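Local coordinates for alpha-ketoglutarate-dependent non-heme iron oxygenase EasH (Aspergillus japonicus, PDB 5M0T), which acts as an alpha-ketoglutarate-dependent non-heme iron oxygenase, an oxidase involved in the biosynthesis of the ergot alkaloid cycloclavine, at residues K64-S69 and E134-P139; L77-L82 and P236-V241; D111-T116 and R262-K267; L254-V259 and I283-N288. All coordinates share one frame; numbering follows the deposited sequence. Where two conformers were deposited one is given.

Interaction 1 of 4, residues K64-S69 and E134-P139. With FE2 (Fe (II) ion), chain C; AKG (2-oxoglutaric acid), chain D.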
loop_
_atom_site.group_PDB
_atom_site.type_symbol
_atom_site.label_atom_id
_atom_site.label_comp_id
_atom_site.label_asym_id
_atom_site.label_seq_id
_atom_site.Cartn_x
_atom_site.Cartn_y
_atom_site.Cartn_z
ATOM N N LYS A 64 -5.915 -20.518 1.641
ATOM C CA LYS A 64 -6.235 -20.141 3.041
ATOM C C LYS A 64 -6.273 -18.613 3.250
ATOM O O LYS A 64 -5.757 -18.103 4.252
ATOM C CB LYS A 64 -5.264 -20.808 4.042
ATOM N N SER A 65 -6.899 -17.906 2.299
ATOM C CA SER A 65 -6.943 -16.431 2.281
ATOM C C SER A 65 -8.372 -15.873 2.153
ATOM O O SER A 65 -9.334 -16.619 1.936
ATOM C CB SER A 65 -6.062 -15.885 1.143
ATOM O OG SER A 65 -6.556 -16.250 -0.137
ATOM N N TYR A 66 -8.486 -14.550 2.299
ATOM C CA TYR A 66 -9.740 -13.815 2.049
ATOM C C TYR A 66 -10.171 -13.963 0.582
ATOM O O TYR A 66 -11.360 -14.159 0.302
ATOM C CB TYR A 66 -9.574 -12.323 2.409
ATOM C CG TYR A 66 -10.857 -11.559 2.707
ATOM C CD1 TYR A 66 -11.599 -11.834 3.868
ATOM C CD2 TYR A 66 -11.305 -10.527 1.865
ATOM C CE1 TYR A 66 -12.757 -11.132 4.165
ATOM C CE2 TYR A 66 -12.470 -9.830 2.151
ATOM C CZ TYR A 66 -13.183 -10.130 3.310
ATOM O OH TYR A 66 -14.335 -9.450 3.627
ATOM N N GLN A 67 -9.200 -13.871 -0.334
ATOM C CA GLN A 67 -9.432 -14.091 -1.769
ATOM C C GLN A 67 -10.172 -15.413 -2.012
ATOM O O GLN A 67 -11.223 -15.437 -2.656
ATOM C CB GLN A 67 -8.105 -14.097 -2.563
ATOM C CG GLN A 67 -7.611 -12.741 -3.026
ATOM C CD GLN A 67 -7.080 -11.859 -1.917
ATOM O OE1 GLN A 67 -7.033 -12.238 -0.744
ATOM N NE2 GLN A 67 -6.661 -10.653 -2.295
ATOM N N GLU A 68 -9.624 -16.500 -1.473
ATOM C CA GLU A 68 -10.211 -17.831 -1.654
ATOM C C GLU A 68 -11.663 -17.999 -1.154
ATOM O O GLU A 68 -12.434 -18.740 -1.774
ATOM C CB GLU A 68 -9.311 -18.919 -1.050
ATOM C CG GLU A 68 -9.868 -20.334 -1.217
ATOM C CD GLU A 68 -8.802 -21.403 -1.307
ATOM O OE1 GLU A 68 -7.825 -21.204 -2.054
ATOM O OE2 GLU A 68 -8.956 -22.456 -0.655
ATOM N N SER A 69 -12.025 -17.323 -0.061
ATOM C CA SER A 69 -13.384 -17.428 0.500
ATOM C C SER A 69 -14.483 -16.934 -0.463
ATOM O O SER A 69 -15.563 -17.540 -0.529
ATOM C CB SER A 69 -13.470 -16.691 1.839
ATOM O OG SER A 69 -12.798 -17.413 2.853
ATOM N N GLU A 134 -16.336 -4.382 -0.849
ATOM C CA GLU A 134 -15.006 -4.638 -1.391
ATOM C C GLU A 134 -13.900 -4.089 -0.473
ATOM O O GLU A 134 -12.810 -4.662 -0.440
ATOM C CB GLU A 134 -14.872 -4.103 -2.825
ATOM C CG GLU A 134 -14.141 -5.072 -3.770
ATOM C CD GLU A 134 -15.029 -6.185 -4.349
ATOM O OE1 GLU A 134 -15.375 -7.155 -3.638
ATOM O OE2 GLU A 134 -15.385 -6.103 -5.550
ATOM N N HIS A 135 -14.186 -3.037 0.305
ATOM C CA HIS A 135 -13.184 -2.458 1.215
ATOM C C HIS A 135 -12.809 -3.341 2.412
ATOM O O HIS A 135 -11.871 -3.028 3.138
ATOM C CB HIS A 135 -13.559 -1.014 1.632
ATOM C CG HIS A 135 -14.491 -0.892 2.801
ATOM N ND1 HIS A 135 -14.775 0.328 3.377
ATOM C CD2 HIS A 135 -15.172 -1.814 3.529
ATOM C CE1 HIS A 135 -15.587 0.147 4.404
ATOM N NE2 HIS A 135 -15.843 -1.142 4.513
ATOM N N ASP A 136 -13.528 -4.443 2.623
ATOM C CA ASP A 136 -13.164 -5.386 3.691
ATOM C C ASP A 136 -11.883 -6.181 3.404
ATOM O O ASP A 136 -11.416 -6.899 4.258
ATOM C CB ASP A 136 -14.353 -6.293 4.047
ATOM C CG ASP A 136 -15.473 -5.543 4.770
ATOM O OD1 ASP A 136 -15.175 -4.753 5.692
ATOM O OD2 ASP A 136 -16.657 -5.752 4.448
ATOM N N GLY A 137 -11.305 -6.026 2.209
ATOM C CA GLY A 137 -9.942 -6.470 1.941
ATOM C C GLY A 137 -8.851 -5.663 2.646
ATOM O O GLY A 137 -7.705 -6.106 2.691
ATOM N N ILE A 138 -9.191 -4.481 3.172
ATOM C CA ILE A 138 -8.265 -3.605 3.878
ATOM C C ILE A 138 -8.679 -3.527 5.360
ATOM O O ILE A 138 -9.764 -3.042 5.656
ATOM C CB ILE A 138 -8.314 -2.192 3.276
ATOM C CG1 ILE A 138 -7.936 -2.214 1.793
ATOM C CG2 ILE A 138 -7.436 -1.219 4.068
ATOM C CD1 ILE A 138 -8.383 -0.950 1.062
ATOM N N PRO A 139 -7.819 -3.994 6.297
ATOM C CA PRO A 139 -8.277 -4.087 7.705
ATOM C C PRO A 139 -8.716 -2.764 8.388
ATOM O O PRO A 139 -9.680 -2.764 9.135
ATOM C CB PRO A 139 -7.068 -4.684 8.434
ATOM C CG PRO A 139 -6.323 -5.416 7.391
ATOM C CD PRO A 139 -6.519 -4.658 6.109
HETATM FE FE FE2 C . -16.920 -8.085 -4.551
HETATM C C1 AKG D . -15.719 -9.917 -5.923
HETATM O O1 AKG D . -15.277 -9.184 -5.040
HETATM O O2 AKG D . -15.168 -11.051 -6.287
HETATM C C2 AKG D . -16.983 -9.589 -6.729
HETATM O O5 AKG D . -17.790 -8.824 -6.236
HETATM C C3 AKG D . -17.201 -10.172 -8.102
HETATM C C4 AKG D . -18.574 -9.842 -8.666
HETATM C C5 AKG D . -18.846 -10.430 -10.023
HETATM O O3 AKG D . -17.820 -10.961 -10.646
HETATM O O4 AKG D . -19.955 -10.401 -10.505
#
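Y66 sends its phenol ring from the first turn of helix 66-71 against D136 and G137 in the short 3-10 turn 134-137. With CG swung anti to the backbone N (chi1 -158°), the ring reaches across the gap, and its hydroxyl end makes the closest approach: OH lies 3.2 Å from D136 CB. The ring slants against the backbone that follows, with Y66 CE2 3.8 Å from D136 O and 4.0 Å from G137 N. Ring and carboxylate planes stand 79° apart, nearly perpendicular. The carboxylate itself turns elsewhere, D136 OD1 being hydrogen-bonded to T142 OG1 in helix 139-144, so the phenol meets the methylene and peptide of D136. Y66 also makes an edge-to-face pair with Y70 and packs on V269 of the second subunit. S65 is the N-cap of the helix, its OG receiving a weak bond from E68 N at 3.4 Å. At the other end of the 3-10 turn, E134 bends at chi2 and places OE1 2.0 Å from the iron, completing with H132 and H210 the two-histidine, one-carboxylate facial triad of this oxygenase class. The cosubstrate chelates the same metal through its carboxylate O1 and keto O5, each 2.0 Å from the iron. No hydrogen bond joins the two segments: the chemistry is van der Waals contact between a phenol and a small polar turn, at the surface, while the polar chemistry of the turn is spent elsewhere, E134 on the iron and D136 OD1 on T142.

Interaction 2 of 4, residues L77-L82 and P236-V241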
loop_
_atom_site.group_PDB
_atom_site.type_symbol
_atom_site.label_atom_id
_atom_site.label_comp_id
_atom_site.label_asym_id
_atom_site.label_seq_id
_atom_site.Cartn_x
_atom_site.Cartn_y
_atom_site.Cartn_z
ATOM N N LEU A 77 -8.860 -14.948 -14.144
ATOM C CA LEU A 77 -7.529 -14.524 -14.566
ATOM C C LEU A 77 -7.325 -13.123 -14.017
ATOM O O LEU A 77 -8.200 -12.287 -14.174
ATOM C CB LEU A 77 -7.431 -14.494 -16.088
ATOM C CG LEU A 77 -6.094 -14.029 -16.699
ATOM C CD1 LEU A 77 -4.979 -15.029 -16.410
ATOM C CD2 LEU A 77 -6.261 -13.786 -18.188
ATOM N N SER A 78 -6.182 -12.877 -13.380
ATOM C CA SER A 78 -5.836 -11.574 -12.835
ATOM C C SER A 78 -4.457 -11.129 -13.361
ATOM O O SER A 78 -3.941 -11.728 -14.277
ATOM C CB SER A 78 -5.910 -11.637 -11.317
ATOM O OG SER A 78 -7.227 -11.971 -10.923
ATOM N N SER A 79 -3.882 -10.065 -12.810
ATOM C CA SER A 79 -2.655 -9.463 -13.365
ATOM C C SER A 79 -2.766 -9.295 -14.905
ATOM O O SER A 79 -1.921 -9.777 -15.680
ATOM C CB SER A 79 -1.432 -10.297 -12.953
ATOM O OG SER A 79 -1.378 -10.454 -11.540
ATOM N N LEU A 80 -3.846 -8.622 -15.311
ATOM C CA LEU A 80 -4.233 -8.444 -16.715
ATOM C C LEU A 80 -3.389 -7.427 -17.502
ATOM O O LEU A 80 -3.466 -7.411 -18.724
ATOM C CB LEU A 80 -5.706 -8.046 -16.827
ATOM C CG LEU A 80 -6.757 -9.011 -16.267
ATOM C CD1 LEU A 80 -8.153 -8.408 -16.332
ATOM C CD2 LEU A 80 -6.723 -10.328 -17.017
ATOM N N PRO A 81 -2.591 -6.578 -16.825
ATOM C CA PRO A 81 -1.561 -5.880 -17.600
ATOM C C PRO A 81 -0.582 -6.815 -18.323
ATOM O O PRO A 81 -0.043 -6.451 -19.381
ATOM C CB PRO A 81 -0.830 -5.065 -16.538
ATOM C CG PRO A 81 -1.884 -4.741 -15.549
ATOM C CD PRO A 81 -2.741 -5.981 -15.484
ATOM N N LEU A 82 -0.368 -8.007 -17.768
ATOM C CA LEU A 82 0.550 -8.986 -18.362
ATOM C C LEU A 82 -0.014 -9.649 -19.622
ATOM O O LEU A 82 0.751 -10.111 -20.459
ATOM C CB LEU A 82 0.917 -10.072 -17.333
ATOM C CG LEU A 82 2.421 -10.327 -17.176
ATOM C CD1 LEU A 82 2.612 -11.336 -16.051
ATOM C CD2 LEU A 82 3.111 -10.791 -18.463
ATOM N N PRO A 236 -1.563 -2.419 -3.175
ATOM C CA PRO A 236 -2.320 -3.180 -4.159
ATOM C C PRO A 236 -2.414 -4.694 -3.882
ATOM O O PRO A 236 -1.464 -5.303 -3.378
ATOM C CB PRO A 236 -1.531 -2.951 -5.453
ATOM C CG PRO A 236 -0.850 -1.646 -5.258
ATOM C CD PRO A 236 -0.491 -1.626 -3.804
ATOM N N VAL A 237 -3.544 -5.290 -4.235
ATOM C CA VAL A 237 -3.690 -6.740 -4.179
ATOM C C VAL A 237 -2.748 -7.432 -5.184
ATOM O O VAL A 237 -2.185 -8.488 -4.873
ATOM C CB VAL A 237 -5.158 -7.158 -4.396
ATOM C CG1 VAL A 237 -5.280 -8.661 -4.592
ATOM C CG2 VAL A 237 -6.008 -6.711 -3.214
ATOM N N GLU A 238 -2.569 -6.828 -6.362
ATOM C CA GLU A 238 -1.687 -7.358 -7.404
ATOM C C GLU A 238 -0.337 -6.665 -7.415
ATOM O O GLU A 238 -0.275 -5.439 -7.506
ATOM C CB GLU A 238 -2.339 -7.201 -8.763
ATOM C CG GLU A 238 -3.558 -8.095 -8.941
ATOM C CD GLU A 238 -4.291 -7.836 -10.237
ATOM O OE1 GLU A 238 -3.777 -7.072 -11.097
ATOM O OE2 GLU A 238 -5.408 -8.384 -10.390
ATOM N N ALA A 239 0.733 -7.455 -7.334
ATOM C CA ALA A 239 2.095 -6.936 -7.218
ATOM C C ALA A 239 2.626 -6.426 -8.544
ATOM O O ALA A 239 2.531 -7.103 -9.556
ATOM C CB ALA A 239 3.034 -8.004 -6.669
ATOM N N SER A 240 3.198 -5.233 -8.517
ATOM C CA SER A 240 3.777 -4.612 -9.711
ATOM C C SER A 240 5.138 -5.207 -10.091
ATOM O O SER A 240 5.552 -5.092 -11.246
ATOM C CB SER A 240 3.892 -3.102 -9.514
ATOM O OG SER A 240 4.697 -2.799 -8.396
ATOM N N VAL A 241 5.817 -5.860 -9.141
ATOM C CA VAL A 241 7.058 -6.596 -9.442
ATOM C C VAL A 241 6.879 -7.814 -10.360
ATOM O O VAL A 241 7.867 -8.332 -10.841
ATOM C CB VAL A 241 7.808 -7.087 -8.178
ATOM C CG1 VAL A 241 8.197 -5.921 -7.291
ATOM C CG2 VAL A 241 7.001 -8.132 -7.408
HETATM O O HOH W 1 -5.105 -7.188 -13.310
#
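The carboxylate of E238 lies with one face against the backbone of S78 and S79, next to the start of the type I beta turn S79-L82. That turn follows edge strand 75-77 of the main sheet of this cupin-clan fold. S79 N sits over this face, 3.4 Å from E238 CD, and gives E238 OE2 a weak hydrogen bond at 3.3 Å, although the N-H line is fairly straight (168°). S78 CB comes over the same face, 3.4 Å from E238 OE2. The chain of E238 is extended beyond CG (chi2 174°), which carries the acid across the gap. OE2 is gripped further by T116 OG1 and S117 N of strand 112-122, so this buried oxygen has three donors, S79 being the weak one. The serine hydroxyls turn elsewhere: S78 OG pairs with S118 OG, and S79 OG with the backbone N of D275 of the second subunit, which brings the dimer interface to the same turn. The other oxygen is served by a water lying close to the carboxylate plane, which donates to E238 OE1 at 2.6 Å and accepts from L80 N at 2.8 Å.

Interaction 3 of 4, residues D111-T116 and R262-K267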
loop_
_atom_site.group_PDB
_atom_site.type_symbol
_atom_site.label_atom_id
_atom_site.label_comp_id
_atom_site.label_asym_id
_atom_site.label_seq_id
_atom_site.Cartn_x
_atom_site.Cartn_y
_atom_site.Cartn_z
ATOM N N ASP A 111 -3.660 10.745 -4.901
ATOM C CA ASP A 111 -3.526 9.792 -6.014
ATOM C C ASP A 111 -4.150 8.404 -5.743
ATOM O O ASP A 111 -4.533 8.072 -4.623
ATOM C CB ASP A 111 -2.049 9.645 -6.428
ATOM C CG ASP A 111 -1.503 10.869 -7.158
ATOM O OD1 ASP A 111 -2.264 11.805 -7.487
ATOM O OD2 ASP A 111 -0.280 10.890 -7.406
ATOM N N TYR A 112 -4.232 7.626 -6.818
ATOM C CA TYR A 112 -4.865 6.327 -6.848
ATOM C C TYR A 112 -4.100 5.463 -7.836
ATOM O O TYR A 112 -3.289 5.972 -8.620
ATOM C CB TYR A 112 -6.323 6.440 -7.303
ATOM C CG TYR A 112 -6.457 7.217 -8.593
ATOM C CD1 TYR A 112 -6.495 8.614 -8.581
ATOM C CD2 TYR A 112 -6.473 6.572 -9.822
ATOM C CE1 TYR A 112 -6.572 9.335 -9.749
ATOM C CE2 TYR A 112 -6.563 7.291 -10.999
ATOM C CZ TYR A 112 -6.613 8.676 -10.959
ATOM O OH TYR A 112 -6.687 9.425 -12.121
ATOM N N TRP A 113 -4.363 4.164 -7.792
ATOM C CA TRP A 113 -3.783 3.207 -8.737
ATOM C C TRP A 113 -4.553 1.879 -8.730
ATOM O O TRP A 113 -5.485 1.703 -7.950
ATOM C CB TRP A 113 -2.281 3.003 -8.464
ATOM C CG TRP A 113 -1.883 2.557 -7.074
ATOM C CD1 TRP A 113 -2.700 2.149 -6.036
ATOM C CD2 TRP A 113 -0.544 2.406 -6.601
ATOM N NE1 TRP A 113 -1.943 1.810 -4.944
ATOM C CE2 TRP A 113 -0.618 1.948 -5.266
ATOM C CE3 TRP A 113 0.715 2.601 -7.181
ATOM C CZ2 TRP A 113 0.523 1.704 -4.500
ATOM C CZ3 TRP A 113 1.844 2.363 -6.415
ATOM C CH2 TRP A 113 1.737 1.923 -5.082
ATOM N N LEU A 114 -4.176 0.960 -9.609
ATOM C CA LEU A 114 -4.852 -0.325 -9.728
ATOM C C LEU A 114 -4.510 -1.206 -8.532
ATOM O O LEU A 114 -3.348 -1.326 -8.171
ATOM C CB LEU A 114 -4.428 -1.020 -11.026
ATOM C CG LEU A 114 -5.086 -2.365 -11.352
ATOM C CD1 LEU A 114 -6.546 -2.188 -11.744
ATOM C CD2 LEU A 114 -4.304 -3.060 -12.459
ATOM N N THR A 115 -5.520 -1.789 -7.904
ATOM C CA THR A 115 -5.284 -2.801 -6.870
ATOM C C THR A 115 -5.444 -4.219 -7.459
ATOM O O THR A 115 -4.579 -5.081 -7.252
ATOM C CB THR A 115 -6.095 -2.575 -5.580
ATOM O OG1 THR A 115 -5.784 -3.610 -4.642
ATOM C CG2 THR A 115 -7.596 -2.565 -5.807
ATOM N N THR A 116 -6.509 -4.441 -8.225
ATOM C CA THR A 116 -6.746 -5.733 -8.858
ATOM C C THR A 116 -7.695 -5.607 -10.032
ATOM O O THR A 116 -8.577 -4.766 -10.039
ATOM C CB THR A 116 -7.275 -6.811 -7.850
ATOM O OG1 THR A 116 -7.543 -8.054 -8.528
ATOM C CG2 THR A 116 -8.540 -6.355 -7.130
ATOM N N ARG A 262 5.398 3.977 -10.980
ATOM C CA ARG A 262 5.766 5.376 -10.732
ATOM C C ARG A 262 5.373 5.816 -9.338
ATOM O O ARG A 262 4.574 5.172 -8.654
ATOM C CB ARG A 262 5.133 6.322 -11.768
ATOM C CG ARG A 262 5.902 6.417 -13.070
ATOM C CD ARG A 262 5.076 6.987 -14.211
ATOM N NE ARG A 262 5.779 6.864 -15.484
ATOM C CZ ARG A 262 6.724 7.694 -15.932
ATOM N NH1 ARG A 262 7.143 8.749 -15.230
ATOM N NH2 ARG A 262 7.274 7.450 -17.104
ATOM N N THR A 263 5.952 6.946 -8.941
ATOM C CA THR A 263 5.703 7.548 -7.652
ATOM C C THR A 263 4.293 8.124 -7.637
ATOM O O THR A 263 3.818 8.666 -8.631
ATOM C CB THR A 263 6.776 8.609 -7.363
ATOM O OG1 THR A 263 8.037 7.949 -7.179
ATOM C CG2 THR A 263 6.439 9.484 -6.136
ATOM N N VAL A 264 3.629 7.970 -6.492
ATOM C CA VAL A 264 2.250 8.415 -6.282
ATOM C C VAL A 264 2.257 9.334 -5.070
ATOM O O VAL A 264 3.065 9.154 -4.170
ATOM C CB VAL A 264 1.262 7.242 -6.085
ATOM C CG1 VAL A 264 1.022 6.517 -7.392
ATOM C CG2 VAL A 264 1.741 6.253 -5.019
ATOM N N SER A 265 1.391 10.342 -5.079
ATOM C CA SER A 265 1.321 11.326 -3.991
ATOM C C SER A 265 0.135 11.035 -3.072
ATOM O O SER A 265 -1.014 11.040 -3.510
ATOM C CB SER A 265 1.201 12.755 -4.537
ATOM O OG SER A 265 1.316 13.701 -3.465
ATOM N N ALA A 266 0.425 10.780 -1.801
ATOM C CA ALA A 266 -0.605 10.558 -0.788
ATOM C C ALA A 266 -0.790 11.875 -0.056
ATOM O O ALA A 266 -0.010 12.182 0.843
ATOM C CB ALA A 266 -0.167 9.463 0.175
ATOM N N LYS A 267 -1.793 12.659 -0.467
ATOM C CA LYS A 267 -2.008 14.043 0.035
ATOM C C LYS A 267 -0.707 14.824 0.217
ATOM O O LYS A 267 -0.440 15.348 1.291
ATOM C CB LYS A 267 -2.779 14.059 1.365
ATOM C CG LYS A 267 -4.217 13.558 1.323
ATOM C CD LYS A 267 -5.159 14.304 0.378
ATOM C CE LYS A 267 -5.464 15.739 0.780
ATOM N NZ LYS A 267 -6.517 16.254 -0.145
#
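Two hydrogen bonds pair D111 with S265. D111 N gives to S265 O at 3.0 Å, with the donor almost in line with the carbonyl (C=O...N angle 171°). S265 N returns a bond to D111 OD2 at 2.9 Å, so the side chain stands in for the carbonyl that a neighbouring strand would offer. The amide meets OD2 from above the carboxylate plane, 46° out of it. Beside this polar pair V264 points its methyls at the indole of W113: CG1 is 3.9 Å from W113 CE3, and CG2 lies over one face of the ring, offset toward its rim. W113 CG falls between the backbone N and carbonyl carbon (chi1 56°), which turns the indole toward V264, and the two side chains cross at about a right angle. In the next shell K257 NZ of helix 253-258 forms a salt bridge with the same D111 OD2, a charge that probably offsets that of the carboxylate and favours its ionised form. W272 meets the W113 ring edge-to-face, and T235 of the second subunit packs on that indole too. Farther along the strand T115 and T116 both face I228, a classic beta bulge in the antiparallel pairing with strand 222-231. The whole arrangement docks a small antiparallel two-stranded unit, 264-266 with 269-271, against the beginning of a strand of the main cupin-type sheet.

Interaction 4 of 4, residues L254-V259 and I283-N288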
loop_
_atom_site.group_PDB
_atom_site.type_symbol
_atom_site.label_atom_id
_atom_site.label_comp_id
_atom_site.label_asym_id
_atom_site.label_seq_id
_atom_site.Cartn_x
_atom_site.Cartn_y
_atom_site.Cartn_z
ATOM N N LEU A 254 0.993 7.660 -17.537
ATOM C CA LEU A 254 -0.195 7.553 -16.700
ATOM C C LEU A 254 -0.574 6.088 -16.453
ATOM O O LEU A 254 -0.921 5.732 -15.337
ATOM C CB LEU A 254 -1.378 8.289 -17.336
ATOM C CG LEU A 254 -2.756 8.194 -16.664
ATOM C CD1 LEU A 254 -2.693 8.668 -15.224
ATOM C CD2 LEU A 254 -3.763 9.018 -17.454
ATOM N N ALA A 255 -0.527 5.264 -17.499
ATOM C CA ALA A 255 -0.770 3.827 -17.350
ATOM C C ALA A 255 0.310 3.164 -16.487
ATOM O O ALA A 255 -0.010 2.311 -15.653
ATOM C CB ALA A 255 -0.890 3.138 -18.702
ATOM N N GLN A 256 1.567 3.577 -16.660
ATOM C CA GLN A 256 2.672 3.088 -15.809
ATOM C C GLN A 256 2.416 3.353 -14.326
ATOM O O GLN A 256 2.673 2.495 -13.480
ATOM C CB GLN A 256 4.007 3.716 -16.208
ATOM C CG GLN A 256 4.523 3.294 -17.574
ATOM C CD GLN A 256 5.883 3.890 -17.899
ATOM O OE1 GLN A 256 6.236 4.959 -17.419
ATOM N NE2 GLN A 256 6.657 3.184 -18.710
ATOM N N LYS A 257 1.897 4.541 -14.027
ATOM C CA LYS A 257 1.569 4.930 -12.671
ATOM C C LYS A 257 0.453 4.076 -12.064
ATOM O O LYS A 257 0.499 3.785 -10.875
ATOM C CB LYS A 257 1.170 6.394 -12.642
ATOM C CG LYS A 257 0.978 6.994 -11.263
ATOM C CD LYS A 257 0.735 8.494 -11.398
ATOM C CE LYS A 257 0.347 9.104 -10.064
ATOM N NZ LYS A 257 -0.106 10.518 -10.202
ATOM N N MET A 258 -0.534 3.699 -12.876
ATOM C CA MET A 258 -1.638 2.852 -12.424
ATOM C C MET A 258 -1.166 1.445 -12.035
ATOM O O MET A 258 -1.638 0.891 -11.057
ATOM C CB MET A 258 -2.723 2.714 -13.506
ATOM C CG MET A 258 -3.448 3.993 -13.900
ATOM S SD MET A 258 -4.137 4.856 -12.495
ATOM C CE MET A 258 -2.839 6.050 -12.142
ATOM N N VAL A 259 -0.235 0.890 -12.804
ATOM C CA VAL A 259 0.250 -0.464 -12.578
ATOM C C VAL A 259 1.462 -0.563 -11.635
ATOM O O VAL A 259 2.127 -1.595 -11.599
ATOM C CB VAL A 259 0.515 -1.200 -13.920
ATOM C CG1 VAL A 259 -0.728 -1.171 -14.806
ATOM C CG2 VAL A 259 1.717 -0.640 -14.667
ATOM N N ILE A 283 15.286 5.211 -11.705
ATOM C CA ILE A 283 15.550 3.967 -12.446
ATOM C C ILE A 283 15.669 4.172 -13.964
ATOM O O ILE A 283 15.875 3.200 -14.681
ATOM C CB ILE A 283 14.509 2.856 -12.134
ATOM C CG1 ILE A 283 13.122 3.167 -12.727
ATOM C CG2 ILE A 283 14.423 2.629 -10.631
ATOM C CD1 ILE A 283 12.047 2.154 -12.383
ATOM N N ASP A 284 15.530 5.419 -14.433
ATOM C CA ASP A 284 15.671 5.803 -15.855
ATOM C C ASP A 284 14.561 5.201 -16.723
ATOM O O ASP A 284 14.806 4.784 -17.851
ATOM C CB ASP A 284 17.072 5.445 -16.388
ATOM N N LEU A 285 13.334 5.187 -16.192
ATOM C CA LEU A 285 12.209 4.479 -16.810
ATOM C C LEU A 285 11.748 5.145 -18.106
ATOM O O LEU A 285 11.446 6.332 -18.124
ATOM C CB LEU A 285 11.033 4.396 -15.835
ATOM C CG LEU A 285 9.817 3.550 -16.248
ATOM C CD1 LEU A 285 10.166 2.072 -16.291
ATOM C CD2 LEU A 285 8.644 3.795 -15.305
ATOM N N LYS A 286 11.689 4.362 -19.182
ATOM C CA LYS A 286 11.240 4.844 -20.489
ATOM C C LYS A 286 9.734 4.624 -20.607
ATOM O O LYS A 286 9.150 3.922 -19.791
ATOM C CB LYS A 286 11.990 4.122 -21.598
ATOM C CG LYS A 286 13.498 4.333 -21.543
ATOM C CD LYS A 286 14.181 3.705 -22.745
ATOM C CE LYS A 286 15.610 4.214 -22.907
ATOM N NZ LYS A 286 16.237 3.807 -24.198
ATOM N N SER A 287 9.113 5.232 -21.614
ATOM C CA SER A 287 7.660 5.141 -21.819
ATOM C C SER A 287 7.273 5.277 -23.292
ATOM O O SER A 287 8.050 5.784 -24.098
ATOM C CB SER A 287 6.939 6.199 -20.990
ATOM O OG SER A 287 7.532 7.473 -21.157
ATOM N N ASN A 288 6.073 4.804 -23.635
ATOM C CA ASN A 288 5.588 4.795 -25.025
ATOM C C ASN A 288 6.596 4.184 -26.022
ATOM O O ASN A 288 6.692 4.635 -27.173
ATOM C CB ASN A 288 5.178 6.218 -25.459
ATOM C CG ASN A 288 3.911 6.701 -24.766
ATOM O OD1 ASN A 288 2.882 6.024 -24.803
ATOM N ND2 ASN A 288 3.977 7.876 -24.139
#
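Helix 253-258 runs past an irregular segment, 283-288, the backbones staying 8.1 Å apart at their closest CA pair, Q256 and S287. Q256 bridges this gap with a chain extended beyond CG (chi2 -177°). Its NE2 donates to K286 O at 2.8 Å, with an N-H...O angle of 165°; the acceptor lies in the amide plane and the donor in the carbonyl plane, although the two planes are themselves turned about perpendicular to each other. L285 approaches Q256 from the opposite direction, and L285 CD2 lies 3.4 Å from Q256 OE1. S287 CB is equally near both ends of the amide, 3.8 Å from Q256 OE1 and from NE2. Other partners fix the amide's rotation: OE1 accepts from R262 NH2, and NE2 also gives to V248 O, so this buried group has both ends engaged and its flip is set. The K286 backbone gains a second hold through E249 OE2, which accepts from its N. Upstream, D284 takes positive phi (66°) just after helix 279-282, with two bonds back into the last turn. The contact thus fastens the chain that leaves a Schellman motif, near the C-terminal end of the protein, onto the side of helix 253-258.

Interactions 2, 3 and 4 form one connected patch, while interaction 1 belongs to the iron site. Interactions 2 and 3 are joined through the backbone: E238 N lies 2.8 Å from T115 O, a probable hydrogen bond, and P236 packs on W113. Interactions 3 and 4 meet through K257 and through R262, whose NH2 is 2.7 Å from Q256 OE1. S240 CB, 3.1 Å from V259 O, links interactions 2 and 4. Interaction 1 touches this patch where Q67 NE2 meets V237 CG1 at 3.3 Å. It holds the iron ligand E134; in interaction 2 the side chain of S78 is about 9 Å from the bound AKG (2-oxoglutaric acid). Interactions 1, 2 and 3 all border the second subunit.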